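Local coordinates for putative lipase/esterase (Lactobacillus plantarum WCFS1, PDB 3BXP), which probably hydrolyses carboxylic esters as a member of the alpha/beta-hydrolase superfamily, though its natural substrate is not established, at residues Ala20-Gln25 against Gly65-Val70; Tyr35-Ile40 against Gln109-Ala114; Ala124-Val129 against Gly146-Ile151. All coordinates share one frame; numbering follows the deposited sequence.

Interaction 1: Ala20-Gln25 against Gly65-Val70; sequences AYWLDQ and GMHTVV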
loop_
_atom_site.group_PDB
_atom_site.type_symbol
_atom_site.label_atom_id
_atom_site.label_comp_id
_atom_site.label_asym_id
_atom_site.label_seq_id
_atom_site.Cartn_x
_atom_site.Cartn_y
_atom_site.Cartn_z
ATOM N N ALA B 20 6.861 19.757 -23.232
ATOM C CA ALA B 20 7.934 19.805 -22.239
ATOM C C ALA B 20 7.857 21.061 -21.403
ATOM O O ALA B 20 7.594 22.155 -21.882
ATOM C CB ALA B 20 9.309 19.720 -22.887
ATOM N N TYR B 21 8.030 20.840 -20.127
ATOM C CA TYR B 21 8.091 21.941 -19.166
ATOM C C TYR B 21 9.474 21.923 -18.534
ATOM O O TYR B 21 9.772 21.090 -17.670
ATOM C CB TYR B 21 7.034 21.741 -18.108
ATOM C CG TYR B 21 5.634 21.651 -18.642
ATOM C CD1 TYR B 21 4.885 22.797 -18.886
ATOM C CD2 TYR B 21 5.069 20.427 -18.911
ATOM C CE1 TYR B 21 3.590 22.700 -19.357
ATOM C CE2 TYR B 21 3.753 20.330 -19.383
ATOM C CZ TYR B 21 3.037 21.480 -19.589
ATOM O OH TYR B 21 1.750 21.367 -20.049
ATOM N N TRP B 22 10.307 22.837 -19.028
ATOM C CA TRP B 22 11.700 22.917 -18.646
ATOM C C TRP B 22 11.854 23.853 -17.492
ATOM O O TRP B 22 11.596 25.044 -17.602
ATOM C CB TRP B 22 12.569 23.367 -19.832
ATOM C CG TRP B 22 12.482 22.582 -21.044
ATOM C CD1 TRP B 22 12.062 23.020 -22.290
ATOM C CD2 TRP B 22 12.840 21.186 -21.225
ATOM N NE1 TRP B 22 12.140 22.001 -23.197
ATOM C CE2 TRP B 22 12.585 20.862 -22.579
ATOM C CE3 TRP B 22 13.328 20.190 -20.377
ATOM C CZ2 TRP B 22 12.835 19.588 -23.103
ATOM C CZ3 TRP B 22 13.538 18.916 -20.890
ATOM C CH2 TRP B 22 13.328 18.637 -22.251
ATOM N N LEU B 23 12.262 23.302 -16.365
ATOM C CA LEU B 23 12.556 24.152 -15.191
ATOM C C LEU B 23 13.764 25.042 -15.441
ATOM O O LEU B 23 14.799 24.569 -15.888
ATOM C CB LEU B 23 12.763 23.257 -13.958
ATOM C CG LEU B 23 12.790 23.898 -12.576
ATOM C CD1 LEU B 23 11.527 24.673 -12.322
ATOM C CD2 LEU B 23 12.990 22.782 -11.534
ATOM N N ASP B 24 13.627 26.335 -15.150
ATOM C CA ASP B 24 14.764 27.256 -15.192
ATOM C C ASP B 24 15.833 26.937 -14.145
ATOM O O ASP B 24 15.551 26.417 -13.010
ATOM C CB ASP B 24 14.351 28.720 -14.945
ATOM C CG ASP B 24 13.514 29.308 -16.069
ATOM O OD1 ASP B 24 13.519 28.750 -17.171
ATOM O OD2 ASP B 24 12.885 30.363 -15.833
ATOM N N GLN B 25 17.058 27.276 -14.527
ATOM C CA GLN B 25 18.191 27.353 -13.586
ATOM C C GLN B 25 17.998 28.551 -12.674
ATOM O O GLN B 25 17.311 29.496 -13.050
ATOM C CB GLN B 25 19.496 27.461 -14.372
ATOM C CG GLN B 25 19.836 26.202 -15.161
ATOM C CD GLN B 25 20.089 25.039 -14.270
ATOM O OE1 GLN B 25 20.924 25.124 -13.340
ATOM N NE2 GLN B 25 19.389 23.933 -14.507
ATOM N N GLY B 65 11.515 20.477 -7.856
ATOM C CA GLY B 65 12.804 20.583 -8.578
ATOM C C GLY B 65 13.045 19.552 -9.668
ATOM O O GLY B 65 14.111 18.931 -9.750
HETATM N N MSE B 66 12.028 19.369 -10.501
HETATM C CA MSE B 66 12.108 18.454 -11.626
HETATM C C MSE B 66 11.558 19.077 -12.881
HETATM O O MSE B 66 10.648 19.909 -12.848
HETATM C CB MSE B 66 11.303 17.205 -11.307
HETATM C CG MSE B 66 11.800 16.512 -10.071
HETATM SE SE MSE B 66 10.688 14.910 -9.796
HETATM C CE MSE B 66 9.527 15.252 -10.910
ATOM N N HIS B 67 12.077 18.620 -13.998
ATOM C CA HIS B 67 11.434 18.904 -15.284
ATOM C C HIS B 67 10.246 17.935 -15.456
ATOM O O HIS B 67 10.238 16.877 -14.814
ATOM C CB HIS B 67 12.380 18.589 -16.397
ATOM C CG HIS B 67 13.639 19.367 -16.428
ATOM N ND1 HIS B 67 13.678 20.731 -16.603
ATOM C CD2 HIS B 67 14.927 18.941 -16.401
ATOM C CE1 HIS B 67 14.946 21.110 -16.690
ATOM N NE2 HIS B 67 15.719 20.044 -16.575
ATOM N N THR B 68 9.271 18.313 -16.293
ATOM C CA THR B 68 8.248 17.346 -16.661
ATOM C C THR B 68 7.960 17.394 -18.124
ATOM O O THR B 68 8.042 18.429 -18.757
ATOM C CB THR B 68 6.978 17.515 -15.828
ATOM O OG1 THR B 68 6.331 18.753 -16.143
ATOM C CG2 THR B 68 7.317 17.440 -14.349
ATOM N N VAL B 69 7.621 16.228 -18.673
ATOM C CA VAL B 69 7.185 16.128 -20.095
ATOM C C VAL B 69 5.902 15.329 -20.076
ATOM O O VAL B 69 5.840 14.282 -19.428
ATOM C CB VAL B 69 8.238 15.409 -21.001
ATOM C CG1 VAL B 69 7.676 15.053 -22.450
ATOM C CG2 VAL B 69 9.564 16.244 -21.127
ATOM N N VAL B 70 4.874 15.816 -20.763
ATOM C CA VAL B 70 3.634 15.048 -20.920
ATOM C C VAL B 70 3.617 14.442 -22.291
ATOM O O VAL B 70 3.870 15.143 -23.264
ATOM C CB VAL B 70 2.386 15.946 -20.679
ATOM C CG1 VAL B 70 1.099 15.112 -20.920
ATOM C CG2 VAL B 70 2.420 16.553 -19.224
#

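Interaction 2: Tyr35-Ile40 against Gln109-Ala114; sequences YPIMII and QRIILA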
loop_
_atom_site.group_PDB
_atom_site.type_symbol
_atom_site.label_atom_id
_atom_site.label_comp_id
_atom_site.label_asym_id
_atom_site.label_seq_id
_atom_site.Cartn_x
_atom_site.Cartn_y
_atom_site.Cartn_z
ATOM N N TYR B 35 18.612 18.700 -13.504
ATOM C CA TYR B 35 17.418 18.286 -12.753
ATOM C C TYR B 35 16.925 16.948 -13.247
ATOM O O TYR B 35 16.991 16.640 -14.456
ATOM C CB TYR B 35 16.237 19.266 -12.915
ATOM C CG TYR B 35 16.480 20.678 -12.466
ATOM C CD1 TYR B 35 16.898 20.968 -11.189
ATOM C CD2 TYR B 35 16.237 21.722 -13.339
ATOM C CE1 TYR B 35 17.117 22.310 -10.806
ATOM C CE2 TYR B 35 16.418 23.026 -12.969
ATOM C CZ TYR B 35 16.850 23.325 -11.728
ATOM O OH TYR B 35 16.993 24.681 -11.431
ATOM N N PRO B 36 16.411 16.115 -12.321
ATOM C CA PRO B 36 15.636 14.966 -12.745
ATOM C C PRO B 36 14.446 15.369 -13.593
ATOM O O PRO B 36 14.049 16.525 -13.658
ATOM C CB PRO B 36 15.105 14.339 -11.407
ATOM C CG PRO B 36 15.855 14.997 -10.314
ATOM C CD PRO B 36 16.278 16.366 -10.877
ATOM N N ILE B 37 13.852 14.396 -14.270
ATOM C CA ILE B 37 12.729 14.693 -15.168
ATOM C C ILE B 37 11.689 13.580 -15.077
ATOM O O ILE B 37 12.017 12.373 -15.056
ATOM C CB ILE B 37 13.247 14.864 -16.666
ATOM C CG1 ILE B 37 12.120 15.160 -17.683
ATOM C CG2 ILE B 37 13.980 13.606 -17.177
ATOM C CD1 ILE B 37 12.567 15.999 -18.841
HETATM N N MSE B 38 10.453 13.992 -15.023
HETATM C CA MSE B 38 9.325 13.055 -14.984
HETATM C C MSE B 38 8.570 13.145 -16.280
HETATM O O MSE B 38 8.069 14.190 -16.645
HETATM C CB MSE B 38 8.351 13.374 -13.847
HETATM C CG MSE B 38 7.308 12.353 -13.726
HETATM SE SE MSE B 38 6.215 12.640 -12.132
HETATM C CE MSE B 38 7.603 12.367 -10.769
ATOM N N ILE B 39 8.405 11.994 -16.908
ATOM C CA ILE B 39 7.553 11.846 -18.104
ATOM C C ILE B 39 6.197 11.267 -17.721
ATOM O O ILE B 39 6.118 10.150 -17.184
ATOM C CB ILE B 39 8.177 10.868 -19.127
ATOM C CG1 ILE B 39 9.572 11.300 -19.583
ATOM C CG2 ILE B 39 7.212 10.693 -20.359
ATOM C CD1 ILE B 39 10.293 10.161 -20.417
ATOM N N ILE B 40 5.164 12.034 -18.005
ATOM C CA ILE B 40 3.785 11.735 -17.539
ATOM C C ILE B 40 2.966 11.181 -18.706
ATOM O O ILE B 40 2.828 11.845 -19.775
ATOM C CB ILE B 40 3.095 12.988 -16.927
ATOM C CG1 ILE B 40 3.774 13.462 -15.640
ATOM C CG2 ILE B 40 1.608 12.673 -16.661
ATOM C CD1 ILE B 40 3.366 14.888 -15.227
ATOM N N GLN B 109 20.341 10.257 -15.730
ATOM C CA GLN B 109 20.362 9.127 -14.812
ATOM C C GLN B 109 19.161 9.098 -13.855
ATOM O O GLN B 109 19.020 8.163 -13.069
ATOM C CB GLN B 109 21.650 9.105 -13.980
ATOM C CG GLN B 109 22.945 9.107 -14.857
ATOM C CD GLN B 109 22.994 7.892 -15.757
ATOM O OE1 GLN B 109 23.033 6.772 -15.280
ATOM N NE2 GLN B 109 22.974 8.108 -17.055
ATOM N N ARG B 110 18.313 10.108 -13.975
ATOM C CA ARG B 110 17.171 10.329 -13.087
ATOM C C ARG B 110 15.908 10.718 -13.896
ATOM O O ARG B 110 15.216 11.703 -13.609
ATOM C CB ARG B 110 17.531 11.390 -12.022
ATOM C CG ARG B 110 18.623 10.915 -11.108
ATOM C CD ARG B 110 18.925 11.877 -9.986
ATOM N NE ARG B 110 19.795 11.221 -8.994
ATOM C CZ ARG B 110 21.108 11.114 -9.106
ATOM N NH1 ARG B 110 21.750 11.606 -10.163
ATOM N NH2 ARG B 110 21.808 10.498 -8.168
ATOM N N ILE B 111 15.596 9.847 -14.857
ATOM C CA ILE B 111 14.386 9.915 -15.638
ATOM C C ILE B 111 13.375 8.990 -14.936
ATOM O O ILE B 111 13.598 7.788 -14.759
ATOM C CB ILE B 111 14.632 9.446 -17.114
ATOM C CG1 ILE B 111 15.679 10.340 -17.818
ATOM C CG2 ILE B 111 13.324 9.386 -17.950
ATOM C CD1 ILE B 111 16.087 9.806 -19.175
ATOM N N ILE B 112 12.234 9.562 -14.591
ATOM C CA ILE B 112 11.172 8.878 -13.882
ATOM C C ILE B 112 9.915 8.861 -14.789
ATOM O O ILE B 112 9.562 9.883 -15.410
ATOM C CB ILE B 112 10.821 9.665 -12.604
ATOM C CG1 ILE B 112 12.066 9.899 -11.726
ATOM C CG2 ILE B 112 9.766 8.889 -11.779
ATOM C CD1 ILE B 112 11.989 11.188 -10.978
ATOM N N LEU B 113 9.314 7.702 -15.007
ATOM C CA LEU B 113 8.068 7.628 -15.780
ATOM C C LEU B 113 6.891 7.557 -14.824
ATOM O O LEU B 113 6.941 6.851 -13.850
ATOM C CB LEU B 113 8.029 6.341 -16.606
ATOM C CG LEU B 113 9.295 5.998 -17.371
ATOM C CD1 LEU B 113 9.095 4.687 -18.204
ATOM C CD2 LEU B 113 9.714 7.206 -18.208
ATOM N N ALA B 114 5.865 8.341 -15.091
ATOM C CA ALA B 114 4.663 8.330 -14.238
ATOM C C ALA B 114 3.463 8.108 -15.144
ATOM O O ALA B 114 3.309 8.810 -16.158
ATOM C CB ALA B 114 4.524 9.624 -13.486
#

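Interaction 3: Ala124-Val129 against Gly146-Ile151; sequences ATYNGV and GQHAAI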
loop_
_atom_site.group_PDB
_atom_site.type_symbol
_atom_site.label_atom_id
_atom_site.label_comp_id
_atom_site.label_asym_id
_atom_site.label_seq_id
_atom_site.Cartn_x
_atom_site.Cartn_y
_atom_site.Cartn_z
ATOM N N ALA B 124 3.738 0.755 -17.043
ATOM C CA ALA B 124 3.976 -0.535 -16.397
ATOM C C ALA B 124 4.457 -1.528 -17.432
ATOM O O ALA B 124 5.408 -2.301 -17.232
ATOM C CB ALA B 124 2.689 -1.013 -15.665
ATOM N N THR B 125 3.857 -1.468 -18.605
ATOM C CA THR B 125 4.277 -2.379 -19.680
ATOM C C THR B 125 5.718 -2.024 -20.124
ATOM O O THR B 125 6.550 -2.919 -20.360
ATOM C CB THR B 125 3.303 -2.285 -20.852
ATOM O OG1 THR B 125 1.988 -2.686 -20.396
ATOM C CG2 THR B 125 3.730 -3.198 -22.049
ATOM N N TYR B 126 5.992 -0.727 -20.265
ATOM C CA TYR B 126 7.327 -0.235 -20.617
ATOM C C TYR B 126 8.368 -0.728 -19.622
ATOM O O TYR B 126 9.513 -1.162 -19.980
ATOM C CB TYR B 126 7.354 1.298 -20.738
ATOM C CG TYR B 126 8.613 1.765 -21.470
ATOM C CD1 TYR B 126 8.658 1.758 -22.860
ATOM C CD2 TYR B 126 9.720 2.206 -20.777
ATOM C CE1 TYR B 126 9.786 2.174 -23.531
ATOM C CE2 TYR B 126 10.865 2.590 -21.446
ATOM C CZ TYR B 126 10.885 2.594 -22.813
ATOM O OH TYR B 126 12.072 3.001 -23.452
ATOM N N ASN B 127 7.983 -0.675 -18.361
ATOM C CA ASN B 127 8.903 -1.020 -17.288
ATOM C C ASN B 127 9.365 -2.476 -17.445
ATOM O O ASN B 127 10.519 -2.842 -17.127
ATOM C CB ASN B 127 8.289 -0.764 -15.904
ATOM C CG ASN B 127 9.338 -0.694 -14.827
ATOM O OD1 ASN B 127 10.507 -0.378 -15.103
ATOM N ND2 ASN B 127 8.962 -1.022 -13.592
ATOM N N GLY B 128 8.473 -3.300 -17.966
ATOM C CA GLY B 128 8.761 -4.714 -18.231
ATOM C C GLY B 128 9.530 -5.002 -19.500
ATOM O O GLY B 128 10.562 -5.632 -19.503
ATOM N N VAL B 129 8.991 -4.523 -20.597
ATOM C CA VAL B 129 9.595 -4.646 -21.918
ATOM C C VAL B 129 10.973 -3.985 -22.088
ATOM O O VAL B 129 11.880 -4.587 -22.659
ATOM C CB VAL B 129 8.636 -4.047 -22.979
ATOM C CG1 VAL B 129 9.287 -3.980 -24.362
ATOM C CG2 VAL B 129 7.374 -4.869 -23.029
ATOM N N GLY B 146 18.576 6.136 -24.003
ATOM C CA GLY B 146 18.150 6.621 -22.711
ATOM C C GLY B 146 17.372 5.538 -22.025
ATOM O O GLY B 146 16.816 4.639 -22.681
ATOM N N GLN B 147 17.368 5.581 -20.706
ATOM C CA GLN B 147 16.553 4.656 -19.916
ATOM C C GLN B 147 16.063 5.302 -18.635
ATOM O O GLN B 147 16.662 6.168 -18.083
ATOM C CB GLN B 147 17.270 3.347 -19.628
ATOM C CG GLN B 147 18.657 3.486 -19.025
ATOM C CD GLN B 147 19.380 2.139 -18.967
ATOM O OE1 GLN B 147 19.687 1.534 -20.001
ATOM N NE2 GLN B 147 19.621 1.657 -17.756
ATOM N N HIS B 148 14.906 4.852 -18.212
ATOM C CA HIS B 148 14.319 5.310 -16.973
ATOM C C HIS B 148 14.931 4.590 -15.799
ATOM O O HIS B 148 15.513 3.501 -15.913
ATOM C CB HIS B 148 12.797 5.186 -17.029
ATOM C CG HIS B 148 12.311 3.785 -17.034
ATOM N ND1 HIS B 148 12.462 2.940 -18.112
ATOM C CD2 HIS B 148 11.643 3.078 -16.087
ATOM C CE1 HIS B 148 11.954 1.756 -17.801
ATOM N NE2 HIS B 148 11.425 1.826 -16.587
ATOM N N ALA B 149 14.854 5.270 -14.673
ATOM C CA ALA B 149 15.432 4.809 -13.412
ATOM C C ALA B 149 14.366 4.240 -12.474
ATOM O O ALA B 149 14.673 3.500 -11.543
ATOM C CB ALA B 149 16.050 6.013 -12.773
ATOM N N ALA B 150 13.134 4.674 -12.694
ATOM C CA ALA B 150 11.982 4.329 -11.801
ATOM C C ALA B 150 10.676 4.732 -12.430
ATOM O O ALA B 150 10.635 5.496 -13.392
ATOM C CB ALA B 150 12.097 5.017 -10.434
ATOM N N ILE B 151 9.597 4.259 -11.825
ATOM C CA ILE B 151 8.251 4.580 -12.311
ATOM C C ILE B 151 7.375 4.923 -11.117
ATOM O O ILE B 151 7.653 4.527 -9.979
ATOM C CB ILE B 151 7.580 3.408 -13.201
ATOM C CG1 ILE B 151 7.106 2.200 -12.369
ATOM C CG2 ILE B 151 8.531 2.999 -14.335
ATOM C CD1 ILE B 151 6.312 1.138 -13.168
HETATM O O HOH W 1 14.456 2.774 -22.590
#

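Interaction 1: Ala20-Gln25 against Gly65-Val70
The imidazole of H67 reaches across to strand 16-23 and takes the backbone N-H of L23 on ND1, with L23 N to H67 ND1 at 2.9 Å and the donor almost in the ring plane. Just beyond the Y21-T68 pair, a ring nitrogen rather than a facing-strand carbonyl thus takes the N-H. W22 meets the same ring: the rim of its six-membered ring, at CE3, stands over a face of the imidazole in a T-shaped pair, centroids 5.4 Å apart and planes at 81°. CG of H67 lies beside its own backbone N (chi1 -62°), which swings the ring to the L23 amide. With an alanine in place of H67, the L23 N-H is likely to lose its acceptor and the W22 edge the face it packs on. Regular pairing follows: Y21 N to T68 O at 2.8 Å, answered by T68 N to Y21 O at 3.1 Å. A20 CB touches V69 CG2 on the W22 side of the sheet, while on the other the Y21 ring edge meets V70 CG2. Further out, E5 holds W22 NE1 and the H105 carbonyl takes H67 NE2. Helix 54-63 packs through M62 on Y21, L23 and T68, helix 85-99 covers A20 and V69, and the contact joins antiparallel strand 16-23 to the parallel part of the alpha/beta-hydrolase sheet, where 35-41 flanks 67-72.

Interaction 2: Tyr35-Ile40 against Gln109-Ala114
I112 and A114, the two residues with most surface buried here, lie next to strand 35-41 in the parallel core of the alpha/beta-hydrolase sheet, and I39 on that strand comes third. The strands run in register, and the axes of the two short segments diverge by 22°. Both N-H groups of I112 and A114 point at strand 35-41: I112 N bonds to I37 O at 2.9 Å and A114 N to I39 O at 2.8 Å, the latter nearly straight at 173°. I39 N returns a bond to I112 O, so the backbone of I39 is held through both its N-H and its carbonyl. Its side chain, on the opposite face from I112 and A114, lies alongside L113 and points the same way. With CG1 beside the backbone N (chi1 -58°) and the chain then extended, CD1 of I39 packs against both L113 CD2, at 3.7 Å, and I111 CG2. Helix 85-99 lies on this face, with L90, I94 and I97 against I39. On the other face, I112 CG2 faces the M38 methyl, and M66 lies against both residues. The methyl of A114 lies against M38, one residue before the GxSxG sequence that probably forms the nucleophile elbow. M38 is selenomethionine, its chain extended until it bends at chi3, and its SE lies 3.7 Å from A114 CB.

Interaction 3: Ala124-Val129 against Gly146-Ile151
One direct hydrogen bond joins N127 to H148: H148 NE2 donates to N127 OD1 at 2.8 Å, close to straight at 165°. The acceptor lies near the imidazole plane, but the donor stands well above the carbonyl plane of the amide, which is turned steeply against the ring. CG of N127 is anti to the backbone N (chi1 -162°), and this carries the amide out from the helix, so that OD1 meets the H148 ring edge. The other end of the amide is held too, since ND2 donates to Y213 OH and the K192 carbonyl. A second polar link passes through a water, which donates to G146 O at 3.0 Å and hydrogen-bonds with Y126 OH. In the alpha/beta-hydrolase fold helices pack on the central sheet; here helix 118-129, which follows the probable nucleophile elbow, does so, and strand 150-154 enters the sheet beside 110-116. Among aromatic contacts, the Y126 and H148 side chains run in opposite directions, their rings inclined at 54°, neither stacked nor edge-to-face, with H148 ND1 at the tyrosine edge, 3.7 Å from CE2. Van der Waals contact comes from the I151 branches: CD1 lies against N127 ND2 and CB, CG2 against the amide carbon. L113 on strand 110-116 packs on Y126, H148 and I151 alike.

All three contacts are buried and reach one mixed sheet, but at different depths. Interaction 1 lies toward the antiparallel edge, its centre about 15 Å from the chain centre; interactions 2 and 3 lie at about 9 and 8 Å. Strands 67-72 of interaction 1 and 35-41 of interaction 2 are neighbours in the sheet: V69 O probably accepts from I40 N, and D24 O probably bonds to Y35 OH. Interaction 2 meets interaction 3 where L113 N probably bonds to A150 O. Interaction 2 combines a regular backbone ladder with aliphatic side chains, whereas interaction 1 adds an imidazole to its ladder. Interaction 3 has no backbone pairing and depends on an amide-imidazole hydrogen bond, a water link to a backbone carbonyl, and side-chain packing.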